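Local atomic coordinates of trypsin-resistant surface T6 protein (Streptococcus pyogenes serotype M6, PDB entry 4P0D), a protein that serves as the backbone pilin of the bacterium's surface pili, probably polymerised and joined to the cell wall by sortases. Residues 178-183 with 250-255; 209-214 with 243-248. The protein carries 1 engineered substitution. All blocks are in the same frame, centred on the assembly; numbering follows the deposited sequence.

Contact 1. Residues 178-183 with 250-255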
loop_
_atom_site.group_PDB
_atom_site.type_symbol
_atom_site.label_atom_id
_atom_site.label_comp_id
_atom_site.label_asym_id
_atom_site.label_seq_id
_atom_site.Cartn_x
_atom_site.Cartn_y
_atom_site.Cartn_z
ATOM N N PHE A 178 -0.781 -6.360 -8.816
ATOM C CA PHE A 178 0.531 -6.848 -8.426
ATOM C C PHE A 178 1.074 -7.958 -9.305
ATOM O O PHE A 178 0.311 -8.636 -10.004
ATOM C CB PHE A 178 0.561 -7.233 -6.941
ATOM C CG PHE A 178 -0.481 -8.221 -6.524
ATOM C CD1 PHE A 178 -1.793 -7.824 -6.301
ATOM C CD2 PHE A 178 -0.132 -9.550 -6.298
ATOM C CE1 PHE A 178 -2.749 -8.742 -5.892
ATOM C CE2 PHE A 178 -1.079 -10.479 -5.889
ATOM C CZ PHE A 178 -2.388 -10.071 -5.685
ATOM N N GLU A 179 2.404 -8.096 -9.299
ATOM C CA GLU A 179 3.087 -9.179 -10.007
ATOM C C GLU A 179 3.478 -10.217 -8.976
ATOM O O GLU A 179 4.026 -9.887 -7.945
ATOM C CB GLU A 179 4.316 -8.655 -10.766
ATOM C CG GLU A 179 3.926 -7.655 -11.844
ATOM C CD GLU A 179 5.099 -6.925 -12.468
ATOM O OE1 GLU A 179 5.753 -6.092 -11.789
ATOM O OE2 GLU A 179 5.333 -7.175 -13.665
ATOM N N LEU A 180 3.154 -11.473 -9.255
ATOM C CA LEU A 180 3.388 -12.557 -8.315
ATOM C C LEU A 180 4.829 -13.030 -8.297
ATOM O O LEU A 180 5.513 -12.986 -9.314
ATOM C CB LEU A 180 2.506 -13.752 -8.666
ATOM C CG LEU A 180 1.000 -13.547 -8.525
ATOM C CD1 LEU A 180 0.253 -14.668 -9.211
ATOM C CD2 LEU A 180 0.611 -13.489 -7.058
ATOM N N PRO A 181 5.282 -13.549 -7.147
ATOM C CA PRO A 181 6.514 -14.326 -7.187
ATOM C C PRO A 181 6.258 -15.601 -7.990
ATOM O O PRO A 181 5.098 -15.975 -8.198
ATOM C CB PRO A 181 6.742 -14.684 -5.723
ATOM C CG PRO A 181 5.387 -14.711 -5.123
ATOM C CD PRO A 181 4.619 -13.638 -5.834
ATOM N N SER A 182 7.324 -16.230 -8.455
ATOM C CA SER A 182 7.244 -17.519 -9.099
ATOM C C SER A 182 7.846 -18.531 -8.132
ATOM O O SER A 182 9.029 -18.464 -7.836
ATOM C CB SER A 182 8.015 -17.474 -10.416
ATOM O OG SER A 182 7.870 -18.675 -11.136
ATOM N N TYR A 183 7.021 -19.440 -7.610
ATOM C CA TYR A 183 7.494 -20.495 -6.687
ATOM C C TYR A 183 7.450 -21.837 -7.396
ATOM O O TYR A 183 6.514 -22.100 -8.147
ATOM C CB TYR A 183 6.588 -20.617 -5.464
ATOM C CG TYR A 183 6.446 -19.398 -4.605
ATOM C CD1 TYR A 183 7.566 -18.704 -4.148
ATOM C CD2 TYR A 183 5.186 -18.968 -4.184
ATOM C CE1 TYR A 183 7.442 -17.610 -3.320
ATOM C CE2 TYR A 183 5.048 -17.857 -3.362
ATOM C CZ TYR A 183 6.188 -17.187 -2.933
ATOM O OH TYR A 183 6.080 -16.108 -2.129
ATOM N N ASP A 250 -1.331 -21.625 -5.152
ATOM C CA ASP A 250 -1.634 -22.647 -6.147
ATOM C C ASP A 250 -2.969 -22.370 -6.861
ATOM O O ASP A 250 -3.060 -22.577 -8.080
ATOM C CB ASP A 250 -1.588 -24.051 -5.526
ATOM C CG ASP A 250 -0.171 -24.477 -5.138
ATOM O OD1 ASP A 250 0.798 -23.955 -5.716
ATOM O OD2 ASP A 250 -0.016 -25.343 -4.254
ATOM N N SER A 251 -3.967 -21.861 -6.128
ATOM C CA SER A 251 -5.294 -21.579 -6.699
ATOM C C SER A 251 -5.319 -20.424 -7.711
ATOM O O SER A 251 -6.298 -20.256 -8.440
ATOM C CB SER A 251 -6.301 -21.265 -5.585
ATOM O OG SER A 251 -6.159 -19.922 -5.132
ATOM N N LEU A 252 -4.263 -19.615 -7.735
ATOM C CA LEU A 252 -4.210 -18.449 -8.628
ATOM C C LEU A 252 -3.854 -18.787 -10.071
ATOM O O LEU A 252 -4.095 -17.975 -10.976
ATOM C CB LEU A 252 -3.259 -17.386 -8.084
ATOM C CG LEU A 252 -3.570 -16.821 -6.694
ATOM C CD1 LEU A 252 -2.597 -15.701 -6.341
ATOM C CD2 LEU A 252 -5.009 -16.330 -6.590
ATOM N N GLU A 253 -3.304 -19.983 -10.310
ATOM C CA GLU A 253 -2.930 -20.400 -11.670
ATOM C C GLU A 253 -2.019 -19.356 -12.336
ATOM O O GLU A 253 -2.188 -19.042 -13.507
ATOM C CB GLU A 253 -4.184 -20.644 -12.542
ATOM C CG GLU A 253 -5.098 -21.748 -12.051
ATOM C CD GLU A 253 -6.475 -21.730 -12.681
ATOM O OE1 GLU A 253 -6.703 -21.097 -13.746
ATOM O OE2 GLU A 253 -7.356 -22.371 -12.091
ATOM N N SER A 254 -1.105 -18.783 -11.559
ATOM C CA SER A 254 -0.166 -17.756 -12.038
ATOM C C SER A 254 -0.821 -16.505 -12.658
ATOM O O SER A 254 -0.202 -15.812 -13.463
ATOM C CB SER A 254 0.830 -18.370 -13.031
ATOM O OG SER A 254 1.355 -19.597 -12.537
ATOM N N ILE A 255 -2.065 -16.215 -12.281
ATOM C CA ILE A 255 -2.756 -15.006 -12.742
ATOM C C ILE A 255 -3.036 -14.152 -11.503
ATOM O O ILE A 255 -3.591 -14.647 -10.526
ATOM C CB ILE A 255 -4.061 -15.382 -13.487
ATOM C CG1 ILE A 255 -3.718 -16.004 -14.842
ATOM C CG2 ILE A 255 -4.977 -14.174 -13.698
ATOM C CD1 ILE A 255 -4.837 -16.851 -15.431
#
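L180 meets the loop 250-255 with both of its methyls, and almost the whole contact is made by this one side chain. Both segments belong to the Cna-B-like middle domain, where the end of strand 171-179 meets the loop between strands 242-247 and 258-265. The CB bond of L180 already aims at the loop. With chi1 at -65°, CG stands anti to the carbonyl carbon, and the fork beyond it spreads over the loop. One prong, CD2, lies 4.0 Å from CD1 of L252, methyl against methyl, the two leucines being set at a slant to each other. The other, CD1, lies mainly against backbone, 4.0 Å from C of I255 and 4.1 Å from C of S254, while still brushing CD1 of L252. Leucine suits this place because one branch can lie against an apolar partner while the other packs on the backbone of S254 and I255. No hydrogen bond crosses between the segments. The loop owes its shape to a type I' beta turn from L252 to I255, closed by I255 N to L252 O at 3.0 Å. E253 and S254, its central residues, both have positive phi. L252 is buried, whereas S254 and I255 form an exposed margin. Just beyond the turn, S256 OG bonds to F178 O. L252 also packs on I233 of strand 231-238, and the neighbouring P181 on F282 and Y284 of strand 276-285.

Contact 2. Residues 209-214 with 243-248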
loop_
_atom_site.group_PDB
_atom_site.type_symbol
_atom_site.label_atom_id
_atom_site.label_comp_id
_atom_site.label_asym_id
_atom_site.label_seq_id
_atom_site.Cartn_x
_atom_site.Cartn_y
_atom_site.Cartn_z
ATOM N N LEU A 209 -14.815 -3.980 -0.378
ATOM C CA LEU A 209 -13.669 -4.737 -0.901
ATOM C C LEU A 209 -14.110 -5.695 -1.991
ATOM O O LEU A 209 -15.022 -6.501 -1.798
ATOM C CB LEU A 209 -12.964 -5.510 0.229
ATOM C CG LEU A 209 -11.691 -6.306 -0.086
ATOM C CD1 LEU A 209 -10.546 -5.378 -0.485
ATOM C CD2 LEU A 209 -11.282 -7.160 1.121
ATOM N N THR A 210 -13.478 -5.595 -3.149
ATOM C CA THR A 210 -13.771 -6.500 -4.232
ATOM C C THR A 210 -12.490 -7.092 -4.763
ATOM O O THR A 210 -11.407 -6.528 -4.626
ATOM C CB THR A 210 -14.535 -5.799 -5.376
ATOM O OG1 THR A 210 -13.632 -4.961 -6.102
ATOM C CG2 THR A 210 -15.663 -4.959 -4.840
ATOM N N VAL A 211 -12.613 -8.255 -5.367
ATOM C CA VAL A 211 -11.477 -8.952 -5.923
ATOM C C VAL A 211 -11.929 -9.472 -7.285
ATOM O O VAL A 211 -12.976 -10.112 -7.379
ATOM C CB VAL A 211 -11.048 -10.128 -5.004
ATOM C CG1 VAL A 211 -10.019 -10.993 -5.678
ATOM C CG2 VAL A 211 -10.521 -9.633 -3.669
ATOM N N GLU A 212 -11.180 -9.155 -8.339
ATOM C CA GLU A 212 -11.387 -9.735 -9.662
ATOM C C GLU A 212 -10.201 -10.648 -9.932
ATOM O O GLU A 212 -9.071 -10.337 -9.572
ATOM C CB GLU A 212 -11.510 -8.649 -10.749
ATOM C CG GLU A 212 -11.450 -9.132 -12.208
ATOM C CD GLU A 212 -10.070 -8.984 -12.857
ATOM O OE1 GLU A 212 -9.579 -7.827 -12.894
ATOM O OE2 GLU A 212 -9.476 -10.001 -13.343
ATOM N N TRP A 213 -10.475 -11.789 -10.538
ATOM C CA TRP A 213 -9.441 -12.763 -10.892
ATOM C C TRP A 213 -9.928 -13.496 -12.142
ATOM O O TRP A 213 -11.079 -13.933 -12.207
ATOM C CB TRP A 213 -9.216 -13.737 -9.740
ATOM C CG TRP A 213 -8.227 -14.846 -10.043
ATOM C CD1 TRP A 213 -6.876 -14.743 -10.159
ATOM C CD2 TRP A 213 -8.543 -16.213 -10.249
ATOM N NE1 TRP A 213 -6.326 -15.972 -10.438
ATOM C CE2 TRP A 213 -7.333 -16.897 -10.483
ATOM C CE3 TRP A 213 -9.732 -16.935 -10.233
ATOM C CZ2 TRP A 213 -7.286 -18.270 -10.718
ATOM C CZ3 TRP A 213 -9.685 -18.287 -10.474
ATOM C CH2 TRP A 213 -8.471 -18.943 -10.708
ATOM N N LYS A 214 -9.051 -13.592 -13.133
ATOM C CA LYS A 214 -9.391 -14.162 -14.442
ATOM C C LYS A 214 -10.621 -13.511 -15.081
ATOM O O LYS A 214 -11.394 -14.179 -15.747
ATOM C CB LYS A 214 -9.597 -15.680 -14.324
ATOM C CG LYS A 214 -8.311 -16.434 -14.018
ATOM C CD LYS A 214 -8.333 -17.859 -14.553
ATOM C CE LYS A 214 -9.555 -18.620 -14.074
ATOM N NZ LYS A 214 -9.308 -20.085 -14.060
ATOM N N PHE A 243 -7.344 -3.853 5.890
ATOM C CA PHE A 243 -7.550 -5.273 5.717
ATOM C C PHE A 243 -6.245 -6.034 5.533
ATOM O O PHE A 243 -5.216 -5.464 5.140
ATOM C CB PHE A 243 -8.428 -5.535 4.494
ATOM C CG PHE A 243 -7.755 -5.229 3.184
ATOM C CD1 PHE A 243 -7.779 -3.935 2.658
ATOM C CD2 PHE A 243 -7.081 -6.229 2.477
ATOM C CE1 PHE A 243 -7.149 -3.650 1.459
ATOM C CE2 PHE A 243 -6.456 -5.939 1.277
ATOM C CZ PHE A 243 -6.482 -4.649 0.770
ATOM N N ASN A 244 -6.332 -7.332 5.795
ATOM C CA ASN A 244 -5.350 -8.309 5.347
ATOM C C ASN A 244 -6.064 -9.301 4.446
ATOM O O ASN A 244 -7.224 -9.642 4.686
ATOM C CB ASN A 244 -4.695 -9.032 6.518
ATOM C CG ASN A 244 -3.875 -8.100 7.396
ATOM O OD1 ASN A 244 -3.147 -7.268 6.899
ATOM N ND2 ASN A 244 -4.023 -8.225 8.700
ATOM N N LEU A 245 -5.389 -9.712 3.384
ATOM C CA LEU A 245 -5.936 -10.668 2.437
ATOM C C LEU A 245 -4.811 -11.644 2.047
ATOM O O LEU A 245 -3.825 -11.265 1.407
ATOM C CB LEU A 245 -6.524 -9.960 1.212
ATOM C CG LEU A 245 -7.663 -10.681 0.483
ATOM C CD1 LEU A 245 -8.165 -9.882 -0.703
ATOM C CD2 LEU A 245 -7.228 -12.058 0.043
ATOM N N SER A 246 -4.961 -12.896 2.459
ATOM C CA SER A 246 -3.976 -13.917 2.159
ATOM C C SER A 246 -4.523 -14.752 1.027
ATOM O O SER A 246 -5.611 -15.318 1.154
ATOM C CB SER A 246 -3.692 -14.792 3.395
ATOM O OG SER A 246 -2.748 -15.811 3.093
ATOM N N PHE A 247 -3.783 -14.841 -0.074
ATOM C CA PHE A 247 -4.203 -15.697 -1.189
ATOM C C PHE A 247 -3.567 -17.079 -1.107
ATOM O O PHE A 247 -2.562 -17.277 -0.424
ATOM C CB PHE A 247 -3.843 -15.072 -2.534
ATOM C CG PHE A 247 -4.612 -13.816 -2.861
ATOM C CD1 PHE A 247 -5.898 -13.889 -3.371
ATOM C CD2 PHE A 247 -4.028 -12.568 -2.693
ATOM C CE1 PHE A 247 -6.599 -12.745 -3.692
ATOM C CE2 PHE A 247 -4.724 -11.415 -3.016
ATOM C CZ PHE A 247 -6.011 -11.501 -3.500
ATOM N N ILE A 248 -4.178 -18.023 -1.814
ATOM C CA ILE A 248 -3.706 -19.390 -1.901
ATOM C C ILE A 248 -2.971 -19.552 -3.226
ATOM O O ILE A 248 -3.600 -19.722 -4.288
ATOM C CB ILE A 248 -4.895 -20.376 -1.800
ATOM C CG1 ILE A 248 -5.698 -20.062 -0.531
ATOM C CG2 ILE A 248 -4.400 -21.824 -1.855
ATOM C CD1 ILE A 248 -6.954 -20.903 -0.366
#
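V211 and L245 meet tip to tip in the core of a beta sandwich, the Ig-like, Cna-B-like middle domain of this pilin. Strands 209-213 and 243-247 run in nearly the same direction but share no hydrogen bond: their axes come no nearer than 10.9 Å and cross at -24°, the geometry of facing sheets filled by side chains. The inner faces hold L209 and V211 on one strand, F243, L245 and F247 on the other, all buried. The closest touch is V211 CG2 to L245 CD1, 3.8 Å. At one end, L209 CD1 sits over the F243 ring in a CH-pi contact, 4.2 Å from the centroid and only 8° off the normal; the methyl's C-H groups lie against the pi cloud, a good use of an apolar branch in a buried core. F243 also meets the ring of Y261 of strand 258-265 edge-to-face.

The outward sides are another matter. T210 points away from the facing strand and is partly exposed, while E212, in one of its two conformers, bonds to N258 through OE1. N244 also turns from the core, yet it is buried, and its amide is satisfied by S195 OG and the carbonyl of L297.

Valine's two branches divide the inner work. Chi1 of 171° puts CG1 anti to the backbone N, and this methyl approaches F247 at the ring edge, 4.3 Å from CE1; one face of the F247 ring is covered by CD2 of its own strand's L245, 3.7 Å above the plane.

From the N terminus, the chain leaves strand 171-179 through 178-183 and passes along strand 192-197 into strand 202-213, which ends in 209-214. Antiparallel strands 216-220, 225-228 and 231-238 follow before strand 242-247 comes back to face 209-214, so contact 2 closes the shorter loop. The next residues, 250-255, turn to 178-183 and close the longer one, so the shorter loop lies wholly within the chain that contact 1 spans. Contact 2 joins two facing strands inside the sandwich; contact 1 ties the end of strand 171-179 to the loop before strand 258-265. They also meet directly: K214 NZ and E253 OE1 form a 2.8 Å salt bridge, and W213 NE1 probably bonds to L252 O at 3.0 Å.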